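Local coordinates for protein truncated hemoglobin 4 (Chlamydomonas reinhardtii, PDB 6BME) that binds heme b as a truncated (2-on-2) hemoglobin with a hexacoordinate iron, and probably binds oxygen, at residues V19-L24 and V40-K45; H71-R76 and P116-E121. One frame throughout, in Å; residues are numbered along the deposited sequence.

Contact 1. Residues V19-L24 and V40-K45; sequences VFYKKL and VTLIAK. With HEM (protoporphyrin IX containing Fe), chain C.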
ATOM      1  N   VAL A  19      -9.254  -7.385   3.765  1.00 16.33           N
ATOM      2  CA  VAL A  19      -8.995  -8.090   2.507  1.00 15.95           C
ATOM      3  C   VAL A  19      -7.560  -7.843   2.053  1.00 18.21           C
ATOM      4  O   VAL A  19      -6.815  -8.780   1.739  1.00 14.21           O
ATOM      5  CB  VAL A  19      -9.995  -7.646   1.425  1.00 17.54           C
ATOM      6  CG1 VAL A  19      -9.532  -8.131   0.020  1.00 15.90           C
ATOM      7  CG2 VAL A  19     -11.404  -8.128   1.757  1.00 18.16           C
ATOM      8  N   PHE A  20      -7.154  -6.572   2.051  1.00 13.80           N
ATOM      9  CA  PHE A  20      -5.847  -6.169   1.549  1.00 12.60           C
ATOM     10  C   PHE A  20      -4.741  -6.722   2.431  1.00 19.14           C
ATOM     11  O   PHE A  20      -3.763  -7.287   1.931  1.00 14.41           O
ATOM     12  CB  PHE A  20      -5.819  -4.641   1.470  1.00 12.28           C
ATOM     13  CG  PHE A  20      -4.532  -4.054   0.979  1.00 13.76           C
ATOM     14  CD1 PHE A  20      -3.839  -4.616  -0.090  1.00 10.75           C
ATOM     15  CD2 PHE A  20      -4.044  -2.892   1.551  1.00 12.15           C
ATOM     16  CE1 PHE A  20      -2.645  -4.043  -0.539  1.00 12.94           C
ATOM     17  CE2 PHE A  20      -2.864  -2.313   1.101  1.00 12.51           C
ATOM     18  CZ  PHE A  20      -2.164  -2.889   0.058  1.00 10.84           C
ATOM     19  N   TYR A  21      -4.913  -6.612   3.749  1.00 16.56           N
ATOM     20  CA  TYR A  21      -3.948  -7.153   4.698  1.00 13.78           C
ATOM     21  C   TYR A  21      -3.749  -8.651   4.498  1.00 12.87           C
ATOM     22  O   TYR A  21      -2.610  -9.138   4.430  1.00 12.55           O
ATOM     23  CB  TYR A  21      -4.423  -6.858   6.122  1.00 21.49           C
ATOM     24  CG  TYR A  21      -3.669  -7.605   7.189  1.00 29.59           C
ATOM     25  CD1 TYR A  21      -2.441  -7.153   7.640  1.00 42.65           C
ATOM     26  CD2 TYR A  21      -4.185  -8.760   7.750  1.00 35.26           C
ATOM     27  CE1 TYR A  21      -1.743  -7.830   8.621  1.00 47.37           C
ATOM     28  CE2 TYR A  21      -3.496  -9.447   8.733  1.00 43.16           C
ATOM     29  CZ  TYR A  21      -2.275  -8.976   9.162  1.00 48.38           C
ATOM     30  OH  TYR A  21      -1.581  -9.657  10.137  1.00 57.49           O
ATOM     31  N   LYS A  22      -4.849  -9.398   4.385  1.00 13.89           N
ATOM     32  CA  LYS A  22      -4.742 -10.850   4.277  1.00 14.51           C
ATOM     33  C   LYS A  22      -4.066 -11.257   2.976  1.00 14.77           C
ATOM     34  O   LYS A  22      -3.272 -12.206   2.957  1.00 20.30           O
ATOM     35  CB  LYS A  22      -6.130 -11.488   4.409  1.00 18.85           C
ATOM     36  CG  LYS A  22      -6.711 -11.375   5.814  1.00 24.49           C
ATOM     37  CD  LYS A  22      -8.101 -11.974   5.889  1.00 27.79           C
ATOM     38  CE  LYS A  22      -8.748 -11.723   7.256  1.00 35.00           C
ATOM     39  NZ  LYS A  22     -10.032 -10.968   7.143  1.00 33.51           N
ATOM     40  N   LYS A  23      -4.332 -10.529   1.886  1.00 13.45           N
ATOM     41  CA  LYS A  23      -3.619 -10.787   0.632  1.00 12.64           C
ATOM     42  C   LYS A  23      -2.108 -10.670   0.819  1.00 11.70           C
ATOM     43  O   LYS A  23      -1.349 -11.513   0.337  1.00 13.83           O
ATOM     44  CB  LYS A  23      -4.090  -9.826  -0.463  1.00 12.33           C
ATOM     45  CG  LYS A  23      -5.418 -10.178  -1.108  1.00 16.65           C
ATOM     46  CD  LYS A  23      -5.841  -9.088  -2.089  1.00 16.69           C
ATOM     47  CE  LYS A  23      -7.214  -9.361  -2.682  1.00 18.72           C
ATOM     48  NZ  LYS A  23      -7.217 -10.601  -3.519  1.00 16.43           N
ATOM     49  N   LEU A  24      -1.648  -9.621   1.509  1.00 11.09           N
ATOM     50  CA  LEU A  24      -0.209  -9.453   1.698  1.00 13.65           C
ATOM     51  C   LEU A  24       0.364 -10.563   2.571  1.00 16.64           C
ATOM     52  O   LEU A  24       1.420 -11.130   2.259  1.00 18.55           O
ATOM     53  CB  LEU A  24       0.097  -8.084   2.309  1.00  9.78           C
ATOM     54  CG  LEU A  24      -0.442  -6.840   1.606  1.00 16.71           C
ATOM     55  CD1 LEU A  24       0.133  -5.593   2.264  1.00 17.05           C
ATOM     56  CD2 LEU A  24      -0.113  -6.863   0.121  1.00 15.59           C
ATOM     57  N   VAL A  40      -0.560  -3.745  15.240  1.00 17.29           N
ATOM     58  CA  VAL A  40      -1.115  -2.396  15.291  1.00 18.53           C
ATOM     59  C   VAL A  40      -0.459  -1.533  14.222  1.00 16.71           C
ATOM     60  O   VAL A  40      -1.136  -0.857  13.435  1.00 15.63           O
ATOM     61  CB  VAL A  40      -0.948  -1.798  16.705  1.00 18.84           C
ATOM     62  CG1 VAL A  40      -1.334  -0.322  16.722  1.00 19.04           C
ATOM     63  CG2 VAL A  40      -1.780  -2.580  17.716  1.00 20.54           C
ATOM     64  N   THR A  41       0.869  -1.590  14.143  1.00 15.30           N
ATOM     65  CA  THR A  41       1.590  -0.886  13.090  1.00 15.42           C
ATOM     66  C   THR A  41       1.110  -1.310  11.705  1.00 13.45           C
ATOM     67  O   THR A  41       0.933  -0.467  10.820  1.00 12.54           O
ATOM     68  CB  THR A  41       3.090  -1.141  13.242  1.00 16.82           C
ATOM     69  OG1 THR A  41       3.529  -0.665  14.531  1.00 18.58           O
ATOM     70  CG2 THR A  41       3.864  -0.463  12.143  1.00 15.74           C
ATOM     71  N   LEU A  42       0.881  -2.612  11.503  1.00 13.06           N
ATOM     72  CA  LEU A  42       0.500  -3.100  10.180  1.00 14.46           C
ATOM     73  C   LEU A  42      -0.896  -2.626   9.800  1.00 13.03           C
ATOM     74  O   LEU A  42      -1.121  -2.162   8.677  1.00 12.05           O
ATOM     75  CB  LEU A  42       0.564  -4.629  10.138  1.00 20.64           C
ATOM     76  CG  LEU A  42       1.954  -5.250  10.028  1.00 30.17           C
ATOM     77  CD1 LEU A  42       1.863  -6.756   9.851  1.00 33.20           C
ATOM     78  CD2 LEU A  42       2.714  -4.607   8.879  1.00 30.54           C
ATOM     79  N   ILE A  43      -1.851  -2.759  10.718  1.00 13.85           N
ATOM     80  CA  ILE A  43      -3.204  -2.289  10.442  1.00 14.42           C
ATOM     81  C   ILE A  43      -3.192  -0.791  10.173  1.00 16.68           C
ATOM     82  O   ILE A  43      -3.865  -0.305   9.258  1.00 15.71           O
ATOM     83  CB  ILE A  43      -4.148  -2.658  11.604  1.00 17.27           C
ATOM     84  CG1 ILE A  43      -4.284  -4.171  11.710  1.00 23.56           C
ATOM     85  CG2 ILE A  43      -5.529  -2.024  11.422  1.00 17.37           C
ATOM     86  CD1 ILE A  43      -4.799  -4.825  10.445  1.00 33.79           C
ATOM     87  N   ALA A  44      -2.407  -0.036  10.950  1.00 14.36           N
ATOM     88  CA  ALA A  44      -2.320   1.402  10.717  1.00 14.34           C
ATOM     89  C   ALA A  44      -1.708   1.693   9.354  1.00 13.16           C
ATOM     90  O   ALA A  44      -2.161   2.596   8.643  1.00 13.21           O
ATOM     91  CB  ALA A  44      -1.507   2.082  11.827  1.00 14.85           C
ATOM     92  N   LYS A  45      -0.684   0.924   8.971  1.00 14.51           N
ATOM     93  CA  LYS A  45      -0.092   1.072   7.646  1.00 13.28           C
ATOM     94  C   LYS A  45      -1.133   0.893   6.549  1.00 13.50           C
ATOM     95  O   LYS A  45      -1.212   1.697   5.607  1.00 11.03           O
ATOM     96  CB  LYS A  45       1.035   0.053   7.460  1.00 14.22           C
ATOM     97  CG  LYS A  45       1.350  -0.242   5.989  1.00 10.35           C
ATOM     98  CD  LYS A  45       2.512  -1.225   5.865  1.00 12.95           C
ATOM     99  CE  LYS A  45       2.624  -1.787   4.447  1.00 13.34           C
ATOM    100  NZ  LYS A  45       2.772  -0.725   3.396  1.00 10.16           N
TER
HETATM  101  CHA HEM C 201       5.402   0.884   6.542  1.00 13.75           C
HETATM  102  CHB HEM C 201       2.569   2.934   3.207  1.00 10.50           C
HETATM  103  CHC HEM C 201       4.674   0.123  -0.125  1.00  8.07           C
HETATM  104  CHD HEM C 201       6.051  -2.820   3.443  1.00 10.94           C
HETATM  105  C1A HEM C 201       4.475   1.733   5.979  1.00 13.77           C
HETATM  106  C2A HEM C 201       3.697   2.782   6.625  1.00 13.84           C
HETATM  107  C3A HEM C 201       2.912   3.326   5.675  1.00 13.10           C
HETATM  108  C4A HEM C 201       3.162   2.658   4.419  1.00  8.62           C
HETATM  109  CMA HEM C 201       1.901   4.483   5.815  1.00 11.28           C
HETATM  110  CAA HEM C 201       3.758   3.211   8.125  1.00 22.40           C
HETATM  111  CBA HEM C 201       3.380   2.065   9.065  1.00 34.87           C
HETATM  112  CGA HEM C 201       3.224   2.517  10.505  1.00 39.48           C
HETATM  113  O1A HEM C 201       4.222   3.013  11.116  1.00 34.09           O
HETATM  114  O2A HEM C 201       2.089   2.351  11.043  1.00 31.63           O
HETATM  115  C1B HEM C 201       2.992   2.442   1.988  1.00  9.27           C
HETATM  116  C2B HEM C 201       2.722   3.006   0.681  1.00 10.14           C
HETATM  117  C3B HEM C 201       3.324   2.222  -0.227  1.00 10.74           C
HETATM  118  C4B HEM C 201       3.960   1.133   0.473  1.00 11.13           C
HETATM  119  CMB HEM C 201       1.918   4.298   0.403  1.00 10.96           C
HETATM  120  CAB HEM C 201       3.355   2.336  -1.770  1.00 13.05           C
HETATM  121  CBB HEM C 201       2.440   2.988  -2.486  1.00 15.27           C
HETATM  122  C1C HEM C 201       5.150  -0.973   0.545  1.00  8.36           C
HETATM  123  C2C HEM C 201       5.631  -2.181  -0.058  1.00  8.65           C
HETATM  124  C3C HEM C 201       5.993  -3.020   0.908  1.00  7.07           C
HETATM  125  C4C HEM C 201       5.773  -2.349   2.179  1.00  6.96           C
HETATM  126  CMC HEM C 201       5.669  -2.441  -1.580  1.00 13.02           C
HETATM  127  CAC HEM C 201       6.547  -4.438   0.670  1.00  9.16           C
HETATM  128  CBC HEM C 201       6.246  -5.437   1.505  1.00 16.34           C
HETATM  129  C1D HEM C 201       6.070  -2.039   4.586  1.00 12.66           C
HETATM  130  C2D HEM C 201       6.607  -2.417   5.877  1.00  8.10           C
HETATM  131  C3D HEM C 201       6.419  -1.403   6.720  1.00 10.24           C
HETATM  132  C4D HEM C 201       5.763  -0.338   6.003  1.00 11.18           C
HETATM  133  CMD HEM C 201       7.251  -3.778   6.190  1.00  9.11           C
HETATM  134  CAD HEM C 201       6.790  -1.329   8.230  1.00 14.46           C
HETATM  135  CBD HEM C 201       8.272  -1.025   8.399  1.00 22.24           C
HETATM  136  CGD HEM C 201       8.566  -1.027   9.882  1.00 23.50           C
HETATM  137  O1D HEM C 201       7.722  -0.520  10.664  1.00 22.50           O
HETATM  138  O2D HEM C 201       9.647  -1.520  10.273  1.00 27.71           O
HETATM  139  NA  HEM C 201       4.108   1.686   4.654  1.00 10.63           N
HETATM  140  NB  HEM C 201       3.758   1.298   1.826  1.00  8.14           N
HETATM  141  NC  HEM C 201       5.262  -1.108   1.907  1.00  9.76           N
HETATM  142  ND  HEM C 201       5.570  -0.749   4.694  1.00  7.35           N
HETATM  143 FE   HEM C 201       4.660   0.263   3.264  1.00  7.94          FE

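Contact 2. Residues H71-R76 and P116-E121; sequences HLIINR and PLFDPE. With HEM (protoporphyrin IX containing Fe), chain C.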
ATOM      1  N   HIS A  71      14.963   1.464   4.553  1.00  8.51           N
ATOM      2  CA  HIS A  71      15.688   0.354   5.164  1.00  9.85           C
ATOM      3  C   HIS A  71      15.345  -0.985   4.513  1.00  9.19           C
ATOM      4  O   HIS A  71      16.206  -1.873   4.452  1.00 10.00           O
ATOM      5  CB  HIS A  71      15.430   0.314   6.672  1.00  9.65           C
ATOM      6  CG  HIS A  71      14.052  -0.144   7.050  1.00 12.53           C
ATOM      7  ND1 HIS A  71      12.932   0.642   6.881  1.00 13.46           N
ATOM      8  CD2 HIS A  71      13.620  -1.301   7.607  1.00 13.57           C
ATOM      9  CE1 HIS A  71      11.868  -0.015   7.309  1.00 14.55           C
ATOM     10  NE2 HIS A  71      12.259  -1.194   7.762  1.00 16.27           N
ATOM     11  N   LEU A  72      14.113  -1.152   4.014  1.00  7.51           N
ATOM     12  CA  LEU A  72      13.749  -2.401   3.345  1.00  8.18           C
ATOM     13  C   LEU A  72      14.438  -2.526   1.994  1.00  7.11           C
ATOM     14  O   LEU A  72      14.854  -3.622   1.595  1.00  7.44           O
ATOM     15  CB  LEU A  72      12.232  -2.487   3.155  1.00  7.78           C
ATOM     16  CG  LEU A  72      11.415  -2.360   4.447  1.00 11.34           C
ATOM     17  CD1 LEU A  72       9.938  -2.163   4.148  1.00 11.78           C
ATOM     18  CD2 LEU A  72      11.623  -3.570   5.338  1.00 15.19           C
ATOM     19  N   ILE A  73      14.551  -1.411   1.272  1.00  9.16           N
ATOM     20  CA  ILE A  73      15.210  -1.402  -0.030  1.00  9.01           C
ATOM     21  C   ILE A  73      16.712  -1.601   0.133  1.00 12.23           C
ATOM     22  O   ILE A  73      17.355  -2.268  -0.684  1.00  8.37           O
ATOM     23  CB  ILE A  73      14.893  -0.085  -0.770  1.00  9.37           C
ATOM     24  CG1 ILE A  73      13.393   0.024  -1.062  1.00  9.73           C
ATOM     25  CG2 ILE A  73      15.687   0.031  -2.082  1.00  8.19           C
ATOM     26  CD1 ILE A  73      12.963   1.419  -1.517  1.00 10.19           C
ATOM     27  N   ILE A  74      17.294  -1.009   1.170  1.00  7.92           N
ATOM     28  CA  ILE A  74      18.745  -1.030   1.338  1.00  8.45           C
ATOM     29  C   ILE A  74      19.222  -2.300   2.029  1.00  9.89           C
ATOM     30  O   ILE A  74      20.261  -2.854   1.670  1.00 13.74           O
ATOM     31  CB  ILE A  74      19.193   0.228   2.105  1.00  8.99           C
ATOM     32  CG1 ILE A  74      18.978   1.464   1.237  1.00  9.24           C
ATOM     33  CG2 ILE A  74      20.647   0.093   2.546  1.00  9.66           C
ATOM     34  CD1 ILE A  74      19.020   2.782   2.017  1.00 10.73           C
ATOM     35  N   ASN A  75      18.480  -2.789   3.014  1.00 10.34           N
ATOM     36  CA  ASN A  75      18.936  -3.888   3.845  1.00  8.63           C
ATOM     37  C   ASN A  75      18.175  -5.184   3.598  1.00 14.18           C
ATOM     38  O   ASN A  75      18.619  -6.236   4.070  1.00 11.02           O
ATOM     39  CB  ASN A  75      18.811  -3.512   5.329  1.00 11.08           C
ATOM     40  CG  ASN A  75      19.821  -2.467   5.762  1.00 11.53           C
ATOM     41  OD1 ASN A  75      20.858  -2.274   5.125  1.00 11.65           O
ATOM     42  ND2 ASN A  75      19.538  -1.810   6.886  1.00 18.71           N
ATOM     43  N   ARG A  76      17.044  -5.147   2.882  1.00  9.34           N
ATOM     44  CA  ARG A  76      16.216  -6.339   2.732  1.00  9.23           C
ATOM     45  C   ARG A  76      15.808  -6.640   1.287  1.00  9.64           C
ATOM     46  O   ARG A  76      14.935  -7.493   1.072  1.00  9.12           O
ATOM     47  CB  ARG A  76      14.954  -6.221   3.606  1.00 11.11           C
ATOM     48  CG  ARG A  76      15.199  -5.843   5.075  1.00 18.54           C
ATOM     49  CD  ARG A  76      15.406  -7.044   5.977  1.00 23.37           C
ATOM     50  NE  ARG A  76      14.221  -7.896   6.002  1.00 32.96           N
ATOM     51  CZ  ARG A  76      13.113  -7.631   6.691  1.00 28.91           C
ATOM     52  NH1 ARG A  76      13.029  -6.525   7.422  1.00 27.72           N
ATOM     53  NH2 ARG A  76      12.087  -8.469   6.640  1.00 26.47           N
ATOM     54  N   PRO A 116       8.256   4.955  -8.776  1.00 11.77           N
ATOM     55  CA  PRO A 116       9.701   5.219  -8.909  1.00 14.69           C
ATOM     56  C   PRO A 116      10.458   5.306  -7.592  1.00 15.77           C
ATOM     57  O   PRO A 116      11.682   5.137  -7.600  1.00 11.45           O
ATOM     58  CB  PRO A 116       9.735   6.554  -9.659  1.00 18.12           C
ATOM     59  CG  PRO A 116       8.497   6.537 -10.460  1.00 15.89           C
ATOM     60  CD  PRO A 116       7.473   5.918  -9.570  1.00 13.47           C
ATOM     61  N   LEU A 117       9.788   5.556  -6.463  1.00 12.93           N
ATOM     62  CA  LEU A 117      10.489   5.591  -5.183  1.00 10.79           C
ATOM     63  C   LEU A 117      10.862   4.206  -4.677  1.00 13.58           C
ATOM     64  O   LEU A 117      11.555   4.100  -3.658  1.00 12.02           O
ATOM     65  CB  LEU A 117       9.633   6.293  -4.127  1.00 13.61           C
ATOM     66  CG  LEU A 117       8.959   7.603  -4.557  1.00 14.98           C
ATOM     67  CD1 LEU A 117       7.936   8.043  -3.521  1.00 12.82           C
ATOM     68  CD2 LEU A 117       9.986   8.697  -4.824  1.00 17.97           C
ATOM     69  N   PHE A 118      10.393   3.154  -5.335  1.00 11.57           N
ATOM     70  CA  PHE A 118      10.735   1.789  -4.969  1.00 10.77           C
ATOM     71  C   PHE A 118      11.708   1.167  -5.954  1.00  8.50           C
ATOM     72  O   PHE A 118      11.918  -0.049  -5.925  1.00 11.69           O
ATOM     73  CB  PHE A 118       9.460   0.957  -4.825  1.00  7.88           C
ATOM     74  CG  PHE A 118       8.666   1.332  -3.611  1.00 11.08           C
ATOM     75  CD1 PHE A 118       7.810   2.421  -3.642  1.00 11.25           C
ATOM     76  CD2 PHE A 118       8.844   0.644  -2.408  1.00  7.21           C
ATOM     77  CE1 PHE A 118       7.087   2.802  -2.503  1.00 10.85           C
ATOM     78  CE2 PHE A 118       8.135   1.011  -1.269  1.00  9.47           C
ATOM     79  CZ  PHE A 118       7.256   2.101  -1.316  1.00 10.57           C
ATOM     80  N   ASP A 119      12.333   1.985  -6.797  1.00  9.27           N
ATOM     81  CA  ASP A 119      13.373   1.524  -7.702  1.00 11.57           C
ATOM     82  C   ASP A 119      14.695   1.423  -6.941  1.00  9.58           C
ATOM     83  O   ASP A 119      15.276   2.451  -6.563  1.00 13.09           O
ATOM     84  CB  ASP A 119      13.489   2.478  -8.892  1.00 10.82           C
ATOM     85  CG  ASP A 119      14.516   2.027  -9.920  1.00 20.39           C
ATOM     86  OD1 ASP A 119      15.324   1.110  -9.648  1.00 15.23           O
ATOM     87  OD2 ASP A 119      14.511   2.615 -11.017  1.00 19.74           O
ATOM     88  N   PRO A 120      15.220   0.214  -6.737  1.00  9.18           N
ATOM     89  CA  PRO A 120      16.459   0.074  -5.953  1.00  9.76           C
ATOM     90  C   PRO A 120      17.648   0.790  -6.565  1.00 11.35           C
ATOM     91  O   PRO A 120      18.583   1.126  -5.836  1.00 10.29           O
ATOM     92  CB  PRO A 120      16.683  -1.443  -5.919  1.00 13.82           C
ATOM     93  CG  PRO A 120      15.316  -2.041  -6.234  1.00 11.75           C
ATOM     94  CD  PRO A 120      14.710  -1.087  -7.195  1.00 14.16           C
ATOM     95  N   GLU A 121      17.642   1.044  -7.875  1.00 14.04           N
ATOM     96  CA  GLU A 121      18.771   1.745  -8.483  1.00 18.95           C
ATOM     97  C   GLU A 121      18.937   3.159  -7.938  1.00 18.07           C
ATOM     98  O   GLU A 121      20.024   3.732  -8.056  1.00 13.35           O
ATOM     99  CB  GLU A 121      18.616   1.766 -10.003  1.00 20.38           C
ATOM    100  CG  GLU A 121      18.739   0.382 -10.641  1.00 29.67           C
ATOM    101  CD  GLU A 121      20.187  -0.046 -10.881  1.00 47.81           C
ATOM    102  OE1 GLU A 121      20.426  -0.808 -11.848  1.00 55.34           O
ATOM    103  OE2 GLU A 121      21.088   0.380 -10.122  1.00 51.25           O
TER
HETATM  104  CHA HEM C 201       5.402   0.884   6.542  1.00 13.75           C
HETATM  105  CHB HEM C 201       2.569   2.934   3.207  1.00 10.50           C
HETATM  106  CHC HEM C 201       4.674   0.123  -0.125  1.00  8.07           C
HETATM  107  CHD HEM C 201       6.051  -2.820   3.443  1.00 10.94           C
HETATM  108  C1A HEM C 201       4.475   1.733   5.979  1.00 13.77           C
HETATM  109  C2A HEM C 201       3.697   2.782   6.625  1.00 13.84           C
HETATM  110  C3A HEM C 201       2.912   3.326   5.675  1.00 13.10           C
HETATM  111  C4A HEM C 201       3.162   2.658   4.419  1.00  8.62           C
HETATM  112  CMA HEM C 201       1.901   4.483   5.815  1.00 11.28           C
HETATM  113  CAA HEM C 201       3.758   3.211   8.125  1.00 22.40           C
HETATM  114  CBA HEM C 201       3.380   2.065   9.065  1.00 34.87           C
HETATM  115  CGA HEM C 201       3.224   2.517  10.505  1.00 39.48           C
HETATM  116  O1A HEM C 201       4.222   3.013  11.116  1.00 34.09           O
HETATM  117  O2A HEM C 201       2.089   2.351  11.043  1.00 31.63           O
HETATM  118  C1B HEM C 201       2.992   2.442   1.988  1.00  9.27           C
HETATM  119  C2B HEM C 201       2.722   3.006   0.681  1.00 10.14           C
HETATM  120  C3B HEM C 201       3.324   2.222  -0.227  1.00 10.74           C
HETATM  121  C4B HEM C 201       3.960   1.133   0.473  1.00 11.13           C
HETATM  122  CMB HEM C 201       1.918   4.298   0.403  1.00 10.96           C
HETATM  123  CAB HEM C 201       3.355   2.336  -1.770  1.00 13.05           C
HETATM  124  CBB HEM C 201       2.440   2.988  -2.486  1.00 15.27           C
HETATM  125  C1C HEM C 201       5.150  -0.973   0.545  1.00  8.36           C
HETATM  126  C2C HEM C 201       5.631  -2.181  -0.058  1.00  8.65           C
HETATM  127  C3C HEM C 201       5.993  -3.020   0.908  1.00  7.07           C
HETATM  128  C4C HEM C 201       5.773  -2.349   2.179  1.00  6.96           C
HETATM  129  CMC HEM C 201       5.669  -2.441  -1.580  1.00 13.02           C
HETATM  130  CAC HEM C 201       6.547  -4.438   0.670  1.00  9.16           C
HETATM  131  CBC HEM C 201       6.246  -5.437   1.505  1.00 16.34           C
HETATM  132  C1D HEM C 201       6.070  -2.039   4.586  1.00 12.66           C
HETATM  133  C2D HEM C 201       6.607  -2.417   5.877  1.00  8.10           C
HETATM  134  C3D HEM C 201       6.419  -1.403   6.720  1.00 10.24           C
HETATM  135  C4D HEM C 201       5.763  -0.338   6.003  1.00 11.18           C
HETATM  136  CMD HEM C 201       7.251  -3.778   6.190  1.00  9.11           C
HETATM  137  CAD HEM C 201       6.790  -1.329   8.230  1.00 14.46           C
HETATM  138  CBD HEM C 201       8.272  -1.025   8.399  1.00 22.24           C
HETATM  139  CGD HEM C 201       8.566  -1.027   9.882  1.00 23.50           C
HETATM  140  O1D HEM C 201       7.722  -0.520  10.664  1.00 22.50           O
HETATM  141  O2D HEM C 201       9.647  -1.520  10.273  1.00 27.71           O
HETATM  142  NA  HEM C 201       4.108   1.686   4.654  1.00 10.63           N
HETATM  143  NB  HEM C 201       3.758   1.298   1.826  1.00  8.14           N
HETATM  144  NC  HEM C 201       5.262  -1.108   1.907  1.00  9.76           N
HETATM  145  ND  HEM C 201       5.570  -0.749   4.694  1.00  7.35           N
HETATM  146 FE   HEM C 201       4.660   0.263   3.264  1.00  7.94          FE

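Contact 1. Residues V19-L24 and V40-K45
The phenol ring of Tyr-21 takes Ile-43 CD1 over one face and Leu-42 CD1 at its edge, in the ring plane. This is where helices 10-25 and 39-53, the B and E helices of the 2-on-2 globin fold, pack on the distal side of the heme. Tyr-21 CE1 and Leu-42 CD1 are 4.0 Å apart, and the two side chains cross nearly at right angles. Over the face, Ile-43 CD1 lies 4.3 Å from Tyr-21 CD1. With CG anti to the backbone N (chi1 168°), the ring reaches across to helix 39-53 and meets both groups. A second ring, Phe-20, has Leu-24 CD1 over one face, offset toward the rim, while Phe-90 meets Phe-20 edge-to-face in the interior.

Helix 39-53 also turns toward the heme: Leu-42 and Ile-43 pack against Tyr-21, and Lys-45, less than a turn further on, supplies the iron ligand. Thr-41 CG2 lies 3.5 Å from the carboxylate carbon CGA of one heme propionate, and Ala-44 CB is also near that group. Lys-45 runs extended over the porphyrin, with CD 3.3 Å from heme ND, then bends at its last torsion (chi4 57°). That turn sets Lys-45 NZ 2.1 Å from the heme iron, opposite His-69 NE2.

Contact 2. Residues H71-R76 and P116-E121
A single helix side chain, Ile-73, makes every close contact between the two segments, its two arms reaching separate parts of one loop: CG2 goes to Pro-120, while CD1 goes to Leu-117 and Phe-118. The joint is on the proximal side of the 2-on-2 globin fold, between the end of helix 62-75, which carries the iron ligand His-69, and the chain leaving helix 101-114. The first torsion (chi1 -64°) turns CG2 toward Pro-120 and sends CG1, with CD1 at its end, toward Leu-117 and Phe-118. Ile-73 CD1 sits 3.7 Å from Leu-117 O, a carbonyl that accepts a hydrogen bond from Tyr-123, and 4.3 Å from Phe-118 CD2. The other arm places Ile-73 CG2 3.9 Å from Pro-120 CA.

Phe-118 passes the contact on to the cofactor: its CZ is 3.5 Å from the meso carbon CHC of the heme. The same ring meets His-69 edge-to-face and Phe-83 at a shallower tilt. Were Phe-118 replaced by an alanine, a gap would probably open beside His-69 and heme CHC, and Ile-73 CD1 would lose its aromatic neighbour. From the helix, Leu-72 CD1 reaches to 3.7 Å from the heme methyl CMD, and the His-71 ring has heme CBD at its edge, in plane.

Past Phe-118 an Asx turn shapes the loop: Glu-121 N donates to Asp-119 OD1 at 2.9 Å with an N-H...O angle of 153°, approaching from above the carboxylate plane, 46° out of it.

How the contacts relate
Both contacts touch the one heme, from opposite sides of its plane. Contact 1 joins helices 10-25 and 39-53 on the distal side; contact 2 joins the end of helix 62-75 to the loop after helix 101-114 on the proximal side. Their centres are 20 Å apart and their nearest atoms about 7 Å, with no direct touch. Along the chain they come in series, contact 1 closing before contact 2 opens, and helix 62-75 is the next helix after helix 39-53. Those two helices supply Lys-45 and His-69, the two axial ligands that make this heme hexacoordinate. The chain is the globin part of a longer protein, to which any function belongs.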